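Local coordinates for protein NEDD8-conjugating enzyme UBC12 (Saccharomyces cerevisiae, PDB 3O2U) that accepts the ubiquitin-like protein Rub1 (NEDD8) from its E1 enzyme as a thioester and catalyses its attachment to other proteins, chiefly the cullin Cdc53, at residues Leu86-Pro97 with Trp125-Ile134; Lys103-Asp111 with Ala155-Phe166. All blocks are in the same frame, centred on the assembly; numbering follows the deposited sequence. Where two conformers were deposited one is given.

In the fold
Both contacts lie in the UBC core of this E2 enzyme and show how long loops are pinned to helices. From the N terminus, the chain passes helices 3-21 and 29-39 and the first two strands of the four-stranded antiparallel sheet before Leu-86 to Pro-97 leaves strand 82-87. Strand 98-101 follows, then Lys-103 to Asp-111. Contact 1 closes when Trp-125 to Ile-134 leads into helix 131-143, tying the loop between the last two strands to that helix. Contact 2 closes later, as Ala-155 to Phe-166 brings helices 153-160 and 163-174 against the loop 103-111. The two closures cross rather than nest, and their centres are about 28 Å apart.

Contact 1. Residues Leu86-Pro97 with Trp125-Ile134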
loop_
_atom_site.group_PDB
_atom_site.type_symbol
_atom_site.label_atom_id
_atom_site.label_comp_id
_atom_site.label_asym_id
_atom_site.label_seq_id
_atom_site.Cartn_x
_atom_site.Cartn_y
_atom_site.Cartn_z
ATOM N N LEU A 86 1.124 2.894 3.078
ATOM C CA LEU A 86 -0.180 3.217 2.502
ATOM C C LEU A 86 -0.591 4.612 2.981
ATOM O O LEU A 86 -0.747 4.823 4.193
ATOM C CB LEU A 86 -1.232 2.190 2.939
ATOM C CG LEU A 86 -1.262 0.815 2.245
ATOM C CD1 LEU A 86 0.045 0.065 2.424
ATOM C CD2 LEU A 86 -2.397 0.009 2.808
ATOM N N ASP A 87 -0.761 5.547 2.046
ATOM C CA ASP A 87 -1.062 6.950 2.356
ATOM C C ASP A 87 -2.490 7.305 1.922
ATOM O O ASP A 87 -2.807 7.242 0.728
ATOM C CB ASP A 87 -0.086 7.877 1.622
ATOM C CG ASP A 87 1.375 7.553 1.902
ATOM O OD1 ASP A 87 1.683 7.004 2.969
ATOM O OD2 ASP A 87 2.233 7.859 1.045
ATOM N N PHE A 88 -3.328 7.694 2.873
ATOM C CA PHE A 88 -4.742 7.957 2.618
ATOM C C PHE A 88 -4.989 9.451 2.494
ATOM O O PHE A 88 -4.456 10.227 3.272
ATOM C CB PHE A 88 -5.582 7.411 3.770
ATOM C CG PHE A 88 -5.497 5.930 3.918
ATOM C CD1 PHE A 88 -6.529 5.120 3.479
ATOM C CD2 PHE A 88 -4.370 5.339 4.458
ATOM C CE1 PHE A 88 -6.439 3.752 3.588
ATOM C CE2 PHE A 88 -4.272 3.970 4.576
ATOM C CZ PHE A 88 -5.311 3.173 4.144
ATOM N N ASN A 89 -5.790 9.854 1.514
ATOM C CA ASN A 89 -6.217 11.254 1.425
ATOM C C ASN A 89 -7.645 11.395 1.958
ATOM O O ASN A 89 -8.248 10.407 2.393
ATOM C CB ASN A 89 -6.080 11.769 -0.011
ATOM C CG ASN A 89 -6.922 10.990 -0.993
ATOM O OD1 ASN A 89 -7.962 10.434 -0.636
ATOM N ND2 ASN A 89 -6.486 10.955 -2.252
ATOM N N GLU A 90 -8.193 12.607 1.930
ATOM C CA GLU A 90 -9.489 12.849 2.553
ATOM C C GLU A 90 -10.637 12.338 1.690
ATOM O O GLU A 90 -11.811 12.585 1.973
ATOM C CB GLU A 90 -9.666 14.338 2.889
ATOM C CG GLU A 90 -8.812 14.791 4.075
ATOM C CD GLU A 90 -9.071 13.946 5.319
ATOM O OE1 GLU A 90 -10.191 14.037 5.873
ATOM O OE2 GLU A 90 -8.164 13.180 5.735
ATOM N N VAL A 91 -10.289 11.606 0.645
ATOM C CA VAL A 91 -11.277 11.144 -0.318
ATOM C C VAL A 91 -11.471 9.616 -0.289
ATOM O O VAL A 91 -12.251 9.052 -1.050
ATOM C CB VAL A 91 -10.963 11.750 -1.710
ATOM C CG1 VAL A 91 -11.082 10.747 -2.820
ATOM C CG2 VAL A 91 -11.861 12.982 -1.946
ATOM N N TYR A 92 -10.788 8.954 0.642
ATOM C CA TYR A 92 -11.097 7.556 0.959
ATOM C C TYR A 92 -12.538 7.469 1.476
ATOM O O TYR A 92 -12.954 8.288 2.297
ATOM C CB TYR A 92 -10.127 7.047 2.024
ATOM C CG TYR A 92 -10.171 5.560 2.248
ATOM C CD1 TYR A 92 -9.750 4.683 1.255
ATOM C CD2 TYR A 92 -10.615 5.030 3.461
ATOM C CE1 TYR A 92 -9.780 3.317 1.457
ATOM C CE2 TYR A 92 -10.645 3.657 3.674
ATOM C CZ TYR A 92 -10.220 2.808 2.665
ATOM O OH TYR A 92 -10.233 1.443 2.843
ATOM N N PRO A 93 -13.301 6.462 1.033
ATOM C CA PRO A 93 -12.950 5.315 0.189
ATOM C C PRO A 93 -13.239 5.522 -1.299
ATOM O O PRO A 93 -13.224 4.559 -2.053
ATOM C CB PRO A 93 -13.896 4.230 0.714
ATOM C CG PRO A 93 -15.130 4.982 1.044
ATOM C CD PRO A 93 -14.722 6.404 1.429
ATOM N N ILE A 94 -13.516 6.751 -1.721
ATOM C CA ILE A 94 -13.784 6.971 -3.132
ATOM C C ILE A 94 -12.512 6.655 -3.901
ATOM O O ILE A 94 -12.549 6.060 -4.980
ATOM C CB ILE A 94 -14.253 8.414 -3.399
ATOM C CG1 ILE A 94 -15.618 8.659 -2.738
ATOM C CG2 ILE A 94 -14.318 8.684 -4.881
ATOM C CD1 ILE A 94 -16.064 10.126 -2.773
ATOM N N GLU A 95 -11.389 7.064 -3.326
ATOM C CA GLU A 95 -10.065 6.699 -3.817
ATOM C C GLU A 95 -9.375 5.815 -2.788
ATOM O O GLU A 95 -9.499 6.056 -1.587
ATOM C CB GLU A 95 -9.207 7.945 -4.034
ATOM C CG GLU A 95 -9.758 8.895 -5.083
ATOM C CD GLU A 95 -9.007 8.834 -6.383
ATOM O OE1 GLU A 95 -7.758 8.923 -6.351
ATOM O OE2 GLU A 95 -9.670 8.709 -7.438
ATOM N N PRO A 96 -8.629 4.808 -3.252
ATOM C CA PRO A 96 -7.838 3.971 -2.343
ATOM C C PRO A 96 -6.591 4.714 -1.875
ATOM O O PRO A 96 -6.250 5.746 -2.459
ATOM C CB PRO A 96 -7.437 2.795 -3.239
ATOM C CG PRO A 96 -7.327 3.416 -4.604
ATOM C CD PRO A 96 -8.505 4.362 -4.656
ATOM N N PRO A 97 -5.904 4.203 -0.843
ATOM C CA PRO A 97 -4.663 4.895 -0.481
ATOM C C PRO A 97 -3.657 4.765 -1.600
ATOM O O PRO A 97 -3.753 3.843 -2.416
ATOM C CB PRO A 97 -4.163 4.103 0.733
ATOM C CG PRO A 97 -4.712 2.692 0.491
ATOM C CD PRO A 97 -6.107 2.979 -0.044
ATOM N N TRP A 125 -10.872 -0.906 -8.460
ATOM C CA TRP A 125 -11.194 -0.354 -7.147
ATOM C C TRP A 125 -12.698 -0.078 -7.014
ATOM O O TRP A 125 -13.336 0.385 -7.952
ATOM C CB TRP A 125 -10.406 0.924 -6.884
ATOM C CG TRP A 125 -10.861 1.589 -5.644
ATOM C CD1 TRP A 125 -11.609 2.731 -5.547
ATOM C CD2 TRP A 125 -10.633 1.142 -4.311
ATOM N NE1 TRP A 125 -11.839 3.028 -4.227
ATOM C CE2 TRP A 125 -11.246 2.065 -3.448
ATOM C CE3 TRP A 125 -9.951 0.050 -3.759
ATOM C CZ2 TRP A 125 -11.214 1.926 -2.066
ATOM C CZ3 TRP A 125 -9.921 -0.085 -2.383
ATOM C CH2 TRP A 125 -10.548 0.846 -1.554
ATOM N N SER A 126 -13.259 -0.387 -5.853
ATOM C CA SER A 126 -14.633 -0.020 -5.513
ATOM C C SER A 126 -14.634 0.456 -4.063
ATOM O O SER A 126 -13.864 -0.064 -3.244
ATOM C CB SER A 126 -15.564 -1.224 -5.661
ATOM O OG SER A 126 -16.654 -1.151 -4.761
ATOM N N PRO A 127 -15.489 1.447 -3.739
ATOM C CA PRO A 127 -15.536 1.946 -2.360
ATOM C C PRO A 127 -16.095 0.908 -1.410
ATOM O O PRO A 127 -16.073 1.122 -0.191
ATOM C CB PRO A 127 -16.471 3.164 -2.450
ATOM C CG PRO A 127 -16.368 3.616 -3.856
ATOM C CD PRO A 127 -16.243 2.321 -4.660
ATOM N N ALA A 128 -16.591 -0.202 -1.960
ATOM C CA ALA A 128 -17.074 -1.300 -1.139
ATOM C C ALA A 128 -15.943 -2.284 -0.793
ATOM O O ALA A 128 -16.153 -3.216 -0.022
ATOM C CB ALA A 128 -18.228 -2.033 -1.835
ATOM N N LEU A 129 -14.764 -2.077 -1.380
ATOM C CA LEU A 129 -13.555 -2.814 -1.007
ATOM C C LEU A 129 -12.956 -2.105 0.206
ATOM O O LEU A 129 -13.327 -0.970 0.505
ATOM C CB LEU A 129 -12.538 -2.848 -2.159
ATOM C CG LEU A 129 -12.924 -3.690 -3.386
ATOM C CD1 LEU A 129 -11.801 -3.766 -4.434
ATOM C CD2 LEU A 129 -13.342 -5.081 -2.967
ATOM N N ASP A 130 -12.054 -2.775 0.914
ATOM C CA ASP A 130 -11.552 -2.233 2.174
ATOM C C ASP A 130 -10.068 -2.502 2.362
ATOM O O ASP A 130 -9.418 -3.106 1.503
ATOM C CB ASP A 130 -12.353 -2.797 3.357
ATOM C CG ASP A 130 -12.259 -4.317 3.461
ATOM O OD1 ASP A 130 -11.573 -4.953 2.627
ATOM O OD2 ASP A 130 -12.884 -4.888 4.374
ATOM N N LEU A 131 -9.540 -2.044 3.494
ATOM C CA LEU A 131 -8.127 -2.181 3.769
ATOM C C LEU A 131 -7.755 -3.665 3.767
ATOM O O LEU A 131 -6.692 -4.043 3.280
ATOM C CB LEU A 131 -7.785 -1.515 5.108
ATOM C CG LEU A 131 -6.344 -1.649 5.589
ATOM C CD1 LEU A 131 -5.361 -1.085 4.558
ATOM C CD2 LEU A 131 -6.161 -0.961 6.961
ATOM N N GLN A 132 -8.632 -4.506 4.312
ATOM C CA GLN A 132 -8.364 -5.953 4.341
ATOM C C GLN A 132 -8.102 -6.466 2.920
ATOM O O GLN A 132 -7.185 -7.250 2.698
ATOM C CB GLN A 132 -9.536 -6.719 4.957
ATOM C CG GLN A 132 -9.387 -8.229 4.908
ATOM C CD GLN A 132 -8.676 -8.772 6.110
ATOM O OE1 GLN A 132 -8.662 -8.144 7.167
ATOM N NE2 GLN A 132 -8.085 -9.950 5.970
ATOM N N SER A 133 -8.910 -6.007 1.967
ATOM C CA SER A 133 -8.775 -6.400 0.560
ATOM C C SER A 133 -7.460 -5.954 -0.014
ATOM O O SER A 133 -6.806 -6.704 -0.717
ATOM C CB SER A 133 -9.886 -5.776 -0.273
ATOM O OG SER A 133 -11.145 -6.148 0.253
ATOM N N ILE A 134 -7.083 -4.707 0.255
ATOM C CA ILE A 134 -5.829 -4.218 -0.258
ATOM C C ILE A 134 -4.695 -5.068 0.293
ATOM O O ILE A 134 -3.833 -5.535 -0.457
ATOM C CB ILE A 134 -5.614 -2.737 0.109
ATOM C CG1 ILE A 134 -6.659 -1.874 -0.626
ATOM C CG2 ILE A 134 -4.201 -2.329 -0.249
ATOM C CD1 ILE A 134 -6.883 -0.480 -0.035
#
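The polar link between these segments is made by the indole of Trp-125, whose NE1 donates to Pro-93 O at 3.0 Å, the acceptor lying in the ring plane, with a weak second bond to Ile-94 O. Pro-93, preceded by a cis peptide bond, also turns its carbonyl oxygen to the CA of Pro-127, a CA-H...O contact of 3.5 Å.

CH-pi packing supplements the bond. CD of Pro-96 stands over the five-membered ring of Trp-125, 3.5 Å from its centroid and 7° off the normal, while CB of the same proline lies over the ring system beside it. Having CG anti to the backbone N (chi1 172°) places the indole with Pro-96 over one face and Pro-127 N toward the rim of the other. Were Trp-125 an alanine, Pro-93 O would probably lose its indole donor and a gap would open beneath the Pro-96 ring.

Apolar contacts make up the rest. Tyr-92 crosses the indole at about a right angle, CE1 4.0 Å from CH2 of Trp-125. Farther along, Leu-86 CD2 meets Leu-131 CD1 at 3.6 Å, and Pro-97 CD meets Ile-134 CD1 at 3.5 Å, tip to tip.

Asp-37 of helix 29-39 binds both Tyr-92 OH and Leu-131 N. Leu-131 also touches Leu-66 of strand 65-70, so the start of helix 131-143 lies between the sheet and helix 29-39.

Contact 2. Residues Lys103-Asp111 with Ala155-Phe166; sequences KKIFHPNID and AAKLLCEGEKEF
Pro-108 and Ala-156 bring the two backbones together, their CA atoms 4.7 Å apart. Residues 103-111 have no regular secondary structure, but a type I turn runs from His-107 to Ile-110. It faces Ala-155 and Ala-156 of helix 153-160; the chain then turns through Gly-162, the N-cap of helix 163-174, which returns Phe-166 to the contact.

The side chains meet almost wholly through apolar groups. CB of Ala-155 sits over the centre of the Phe-106 ring, 3.7 Å from its centroid and 9° off the normal, a CH-pi contact. The same methyl presses on the turn, 3.4 Å from Pro-108 N, and is thus held between ring and backbone. Phe-106 reaches across because its CG lies anti to the backbone N (chi1 -165°), carrying CZ to the helix, where Leu-158 CD1 meets CZ at the ring edge, 3.8 Å away. Phe-166 crosses it obliquely, with CE1 4.0 Å from Phe-106 CE2, and its CZ also approaches Pro-108 CD. The Pro-108 and Leu-159 side chains cross at about a right angle, CG of the proline 4.1 Å from CD2 of the leucine.

Within the turn, His-107 NE2 donates to Asn-109 OD1 at 3.1 Å, tilted from the carbonyl plane, and Asn-109 ND2 binds the carbonyls of Asn-146 and Asp-149. The residues His-107, Pro-108 and Asn-109 form the HPN motif characteristic of E2 enzymes; the His-107 side chain is about 8 Å from that of Cys-117, the predicted thioester cysteine. The C-terminal helices of the UBC fold thereby pack directly against a loop neighbouring the active site.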
loop_
_atom_site.group_PDB
_atom_site.type_symbol
_atom_site.label_atom_id
_atom_site.label_comp_id
_atom_site.label_asym_id
_atom_site.label_seq_id
_atom_site.Cartn_x
_atom_site.Cartn_y
_atom_site.Cartn_z
ATOM N N LYS A 103 10.976 -1.235 -0.445
ATOM C CA LYS A 103 12.176 -2.020 -0.697
ATOM C C LYS A 103 12.386 -2.212 -2.197
ATOM O O LYS A 103 11.425 -2.381 -2.943
ATOM C CB LYS A 103 12.065 -3.397 -0.022
ATOM C CG LYS A 103 12.099 -3.357 1.509
ATOM C CD LYS A 103 13.431 -2.816 2.018
ATOM C CE LYS A 103 13.618 -3.046 3.537
ATOM N NZ LYS A 103 12.535 -2.441 4.363
ATOM N N LYS A 104 13.642 -2.185 -2.633
ATOM C CA LYS A 104 13.969 -2.579 -3.993
ATOM C C LYS A 104 13.869 -4.093 -4.069
ATOM O O LYS A 104 14.705 -4.823 -3.500
ATOM C CB LYS A 104 15.387 -2.136 -4.357
ATOM C CG LYS A 104 15.643 -0.648 -4.144
ATOM C CD LYS A 104 16.923 -0.219 -4.856
ATOM C CE LYS A 104 17.386 1.162 -4.394
ATOM N NZ LYS A 104 18.882 1.299 -4.485
ATOM N N ILE A 105 12.839 -4.582 -4.745
ATOM C CA ILE A 105 12.670 -6.029 -4.851
ATOM C C ILE A 105 12.471 -6.489 -6.298
ATOM O O ILE A 105 11.995 -5.736 -7.150
ATOM C CB ILE A 105 11.543 -6.570 -3.931
ATOM C CG1 ILE A 105 10.176 -6.149 -4.437
ATOM C CG2 ILE A 105 11.729 -6.102 -2.469
ATOM C CD1 ILE A 105 9.107 -7.143 -4.056
ATOM N N PHE A 106 12.844 -7.735 -6.559
ATOM C CA PHE A 106 12.750 -8.302 -7.899
ATOM C C PHE A 106 11.377 -8.946 -8.066
ATOM O O PHE A 106 11.173 -10.084 -7.672
ATOM C CB PHE A 106 13.835 -9.357 -8.076
ATOM C CG PHE A 106 14.067 -9.756 -9.497
ATOM C CD1 PHE A 106 14.558 -8.838 -10.417
ATOM C CD2 PHE A 106 13.829 -11.060 -9.908
ATOM C CE1 PHE A 106 14.790 -9.207 -11.723
ATOM C CE2 PHE A 106 14.058 -11.434 -11.221
ATOM C CZ PHE A 106 14.535 -10.511 -12.126
ATOM N N HIS A 107 10.432 -8.197 -8.617
ATOM C CA HIS A 107 9.069 -8.690 -8.769
ATOM C C HIS A 107 8.447 -8.052 -10.010
ATOM O O HIS A 107 8.585 -6.850 -10.229
ATOM C CB HIS A 107 8.249 -8.346 -7.523
ATOM C CG HIS A 107 6.874 -8.933 -7.531
ATOM N ND1 HIS A 107 6.509 -9.977 -6.714
ATOM C CD2 HIS A 107 5.785 -8.632 -8.274
ATOM C CE1 HIS A 107 5.241 -10.285 -6.937
ATOM N NE2 HIS A 107 4.786 -9.491 -7.888
ATOM N N PRO A 108 7.773 -8.857 -10.838
ATOM C CA PRO A 108 7.247 -8.330 -12.104
ATOM C C PRO A 108 6.292 -7.154 -11.896
ATOM O O PRO A 108 6.223 -6.271 -12.752
ATOM C CB PRO A 108 6.488 -9.520 -12.704
ATOM C CG PRO A 108 6.365 -10.523 -11.614
ATOM C CD PRO A 108 7.472 -10.283 -10.648
ATOM N N ASN A 109 5.602 -7.115 -10.758
ATOM C CA ASN A 109 4.529 -6.140 -10.580
ATOM C C ASN A 109 4.913 -4.900 -9.747
ATOM O O ASN A 109 4.071 -4.048 -9.457
ATOM C CB ASN A 109 3.273 -6.844 -10.047
ATOM C CG ASN A 109 2.944 -8.121 -10.831
ATOM O OD1 ASN A 109 2.786 -9.206 -10.255
ATOM N ND2 ASN A 109 2.839 -7.994 -12.148
ATOM N N ILE A 110 6.198 -4.780 -9.412
ATOM C CA ILE A 110 6.701 -3.642 -8.637
ATOM C C ILE A 110 7.933 -3.055 -9.323
ATOM O O ILE A 110 8.845 -3.795 -9.687
ATOM C CB ILE A 110 7.050 -4.070 -7.184
ATOM C CG1 ILE A 110 5.869 -4.838 -6.586
ATOM C CG2 ILE A 110 7.423 -2.843 -6.324
ATOM C CD1 ILE A 110 6.169 -5.538 -5.296
ATOM N N ASP A 111 7.953 -1.741 -9.538
ATOM C CA ASP A 111 9.102 -1.129 -10.206
ATOM C C ASP A 111 10.137 -0.626 -9.207
ATOM O O ASP A 111 9.936 -0.695 -7.996
ATOM C CB ASP A 111 8.680 -0.033 -11.204
ATOM C CG ASP A 111 8.107 1.197 -10.529
ATOM O OD1 ASP A 111 8.379 1.411 -9.323
ATOM O OD2 ASP A 111 7.393 1.958 -11.222
ATOM N N ALA A 155 12.211 -9.192 -14.230
ATOM C CA ALA A 155 11.485 -10.189 -13.447
ATOM C C ALA A 155 10.410 -10.872 -14.282
ATOM O O ALA A 155 10.252 -12.080 -14.207
ATOM C CB ALA A 155 10.868 -9.570 -12.183
ATOM N N ALA A 156 9.668 -10.091 -15.064
ATOM C CA ALA A 156 8.622 -10.651 -15.924
ATOM C C ALA A 156 9.212 -11.686 -16.888
ATOM O O ALA A 156 8.657 -12.762 -17.065
ATOM C CB ALA A 156 7.883 -9.548 -16.690
ATOM N N LYS A 157 10.355 -11.363 -17.486
ATOM C CA LYS A 157 11.027 -12.296 -18.392
ATOM C C LYS A 157 11.439 -13.578 -17.691
ATOM O O LYS A 157 11.181 -14.669 -18.192
ATOM C CB LYS A 157 12.260 -11.653 -19.029
ATOM C CG LYS A 157 11.945 -10.562 -20.034
ATOM C CD LYS A 157 13.224 -9.866 -20.496
ATOM C CE LYS A 157 12.924 -8.649 -21.365
ATOM N NZ LYS A 157 14.072 -7.696 -21.386
ATOM N N LEU A 158 12.084 -13.445 -16.536
ATOM C CA LEU A 158 12.590 -14.606 -15.801
ATOM C C LEU A 158 11.493 -15.550 -15.324
ATOM O O LEU A 158 11.696 -16.763 -15.234
ATOM C CB LEU A 158 13.410 -14.159 -14.597
ATOM C CG LEU A 158 14.916 -14.353 -14.699
ATOM C CD1 LEU A 158 15.627 -13.006 -14.808
ATOM C CD2 LEU A 158 15.405 -15.124 -13.496
ATOM N N LEU A 159 10.340 -14.983 -14.991
ATOM C CA LEU A 159 9.226 -15.768 -14.489
ATOM C C LEU A 159 8.716 -16.652 -15.621
ATOM O O LEU A 159 8.363 -17.812 -15.411
ATOM C CB LEU A 159 8.125 -14.844 -13.962
ATOM C CG LEU A 159 6.932 -15.496 -13.247
ATOM C CD1 LEU A 159 7.395 -16.489 -12.187
ATOM C CD2 LEU A 159 6.036 -14.429 -12.647
ATOM N N CYS A 160 8.703 -16.099 -16.830
ATOM C CA CYS A 160 8.356 -16.869 -18.018
ATOM C C CYS A 160 9.406 -17.939 -18.324
ATOM O O CYS A 160 9.072 -19.028 -18.784
ATOM C CB CYS A 160 8.178 -15.945 -19.221
ATOM S SG CYS A 160 6.861 -14.723 -19.015
ATOM N N GLU A 161 10.671 -17.622 -18.055
ATOM C CA GLU A 161 11.783 -18.537 -18.320
ATOM C C GLU A 161 11.839 -19.747 -17.386
ATOM O O GLU A 161 12.824 -20.490 -17.389
ATOM C CB GLU A 161 13.119 -17.793 -18.230
ATOM C CG GLU A 161 13.680 -17.308 -19.554
ATOM C CD GLU A 161 15.034 -16.643 -19.379
ATOM O OE1 GLU A 161 15.764 -17.037 -18.442
ATOM O OE2 GLU A 161 15.368 -15.729 -20.165
ATOM N N GLY A 162 10.805 -19.945 -16.579
ATOM C CA GLY A 162 10.766 -21.102 -15.704
ATOM C C GLY A 162 10.869 -20.793 -14.225
ATOM O O GLY A 162 11.229 -19.684 -13.824
ATOM N N GLU A 163 10.569 -21.799 -13.411
ATOM C CA GLU A 163 10.434 -21.628 -11.970
ATOM C C GLU A 163 11.745 -21.754 -11.196
ATOM O O GLU A 163 11.945 -21.057 -10.198
ATOM C CB GLU A 163 9.411 -22.626 -11.421
ATOM C CG GLU A 163 8.038 -22.491 -12.058
ATOM C CD GLU A 163 7.053 -23.535 -11.557
ATOM O OE1 GLU A 163 5.850 -23.427 -11.884
ATOM O OE2 GLU A 163 7.483 -24.462 -10.834
ATOM N N LYS A 164 12.628 -22.647 -11.629
ATOM C CA LYS A 164 13.912 -22.797 -10.949
ATOM C C LYS A 164 14.736 -21.537 -11.177
ATOM O O LYS A 164 15.430 -21.061 -10.282
ATOM C CB LYS A 164 14.659 -24.030 -11.452
ATOM N N GLU A 165 14.628 -20.997 -12.386
ATOM C CA GLU A 165 15.360 -19.803 -12.777
ATOM C C GLU A 165 14.888 -18.577 -11.992
ATOM O O GLU A 165 15.699 -17.820 -11.462
ATOM C CB GLU A 165 15.196 -19.550 -14.280
ATOM C CG GLU A 165 15.984 -20.504 -15.182
ATOM C CD GLU A 165 15.284 -21.836 -15.429
ATOM O OE1 GLU A 165 14.314 -22.163 -14.712
ATOM O OE2 GLU A 165 15.713 -22.566 -16.350
ATOM N N PHE A 166 13.574 -18.391 -11.922
ATOM C CA PHE A 166 13.013 -17.249 -11.221
ATOM C C PHE A 166 13.255 -17.420 -9.732
ATOM O O PHE A 166 13.563 -16.464 -9.035
ATOM C CB PHE A 166 11.517 -17.099 -11.522
ATOM C CG PHE A 166 10.905 -15.846 -10.952
ATOM C CD1 PHE A 166 11.157 -14.610 -11.525
ATOM C CD2 PHE A 166 10.076 -15.907 -9.843
ATOM C CE1 PHE A 166 10.597 -13.455 -10.999
ATOM C CE2 PHE A 166 9.507 -14.761 -9.319
ATOM C CZ PHE A 166 9.769 -13.534 -9.900
#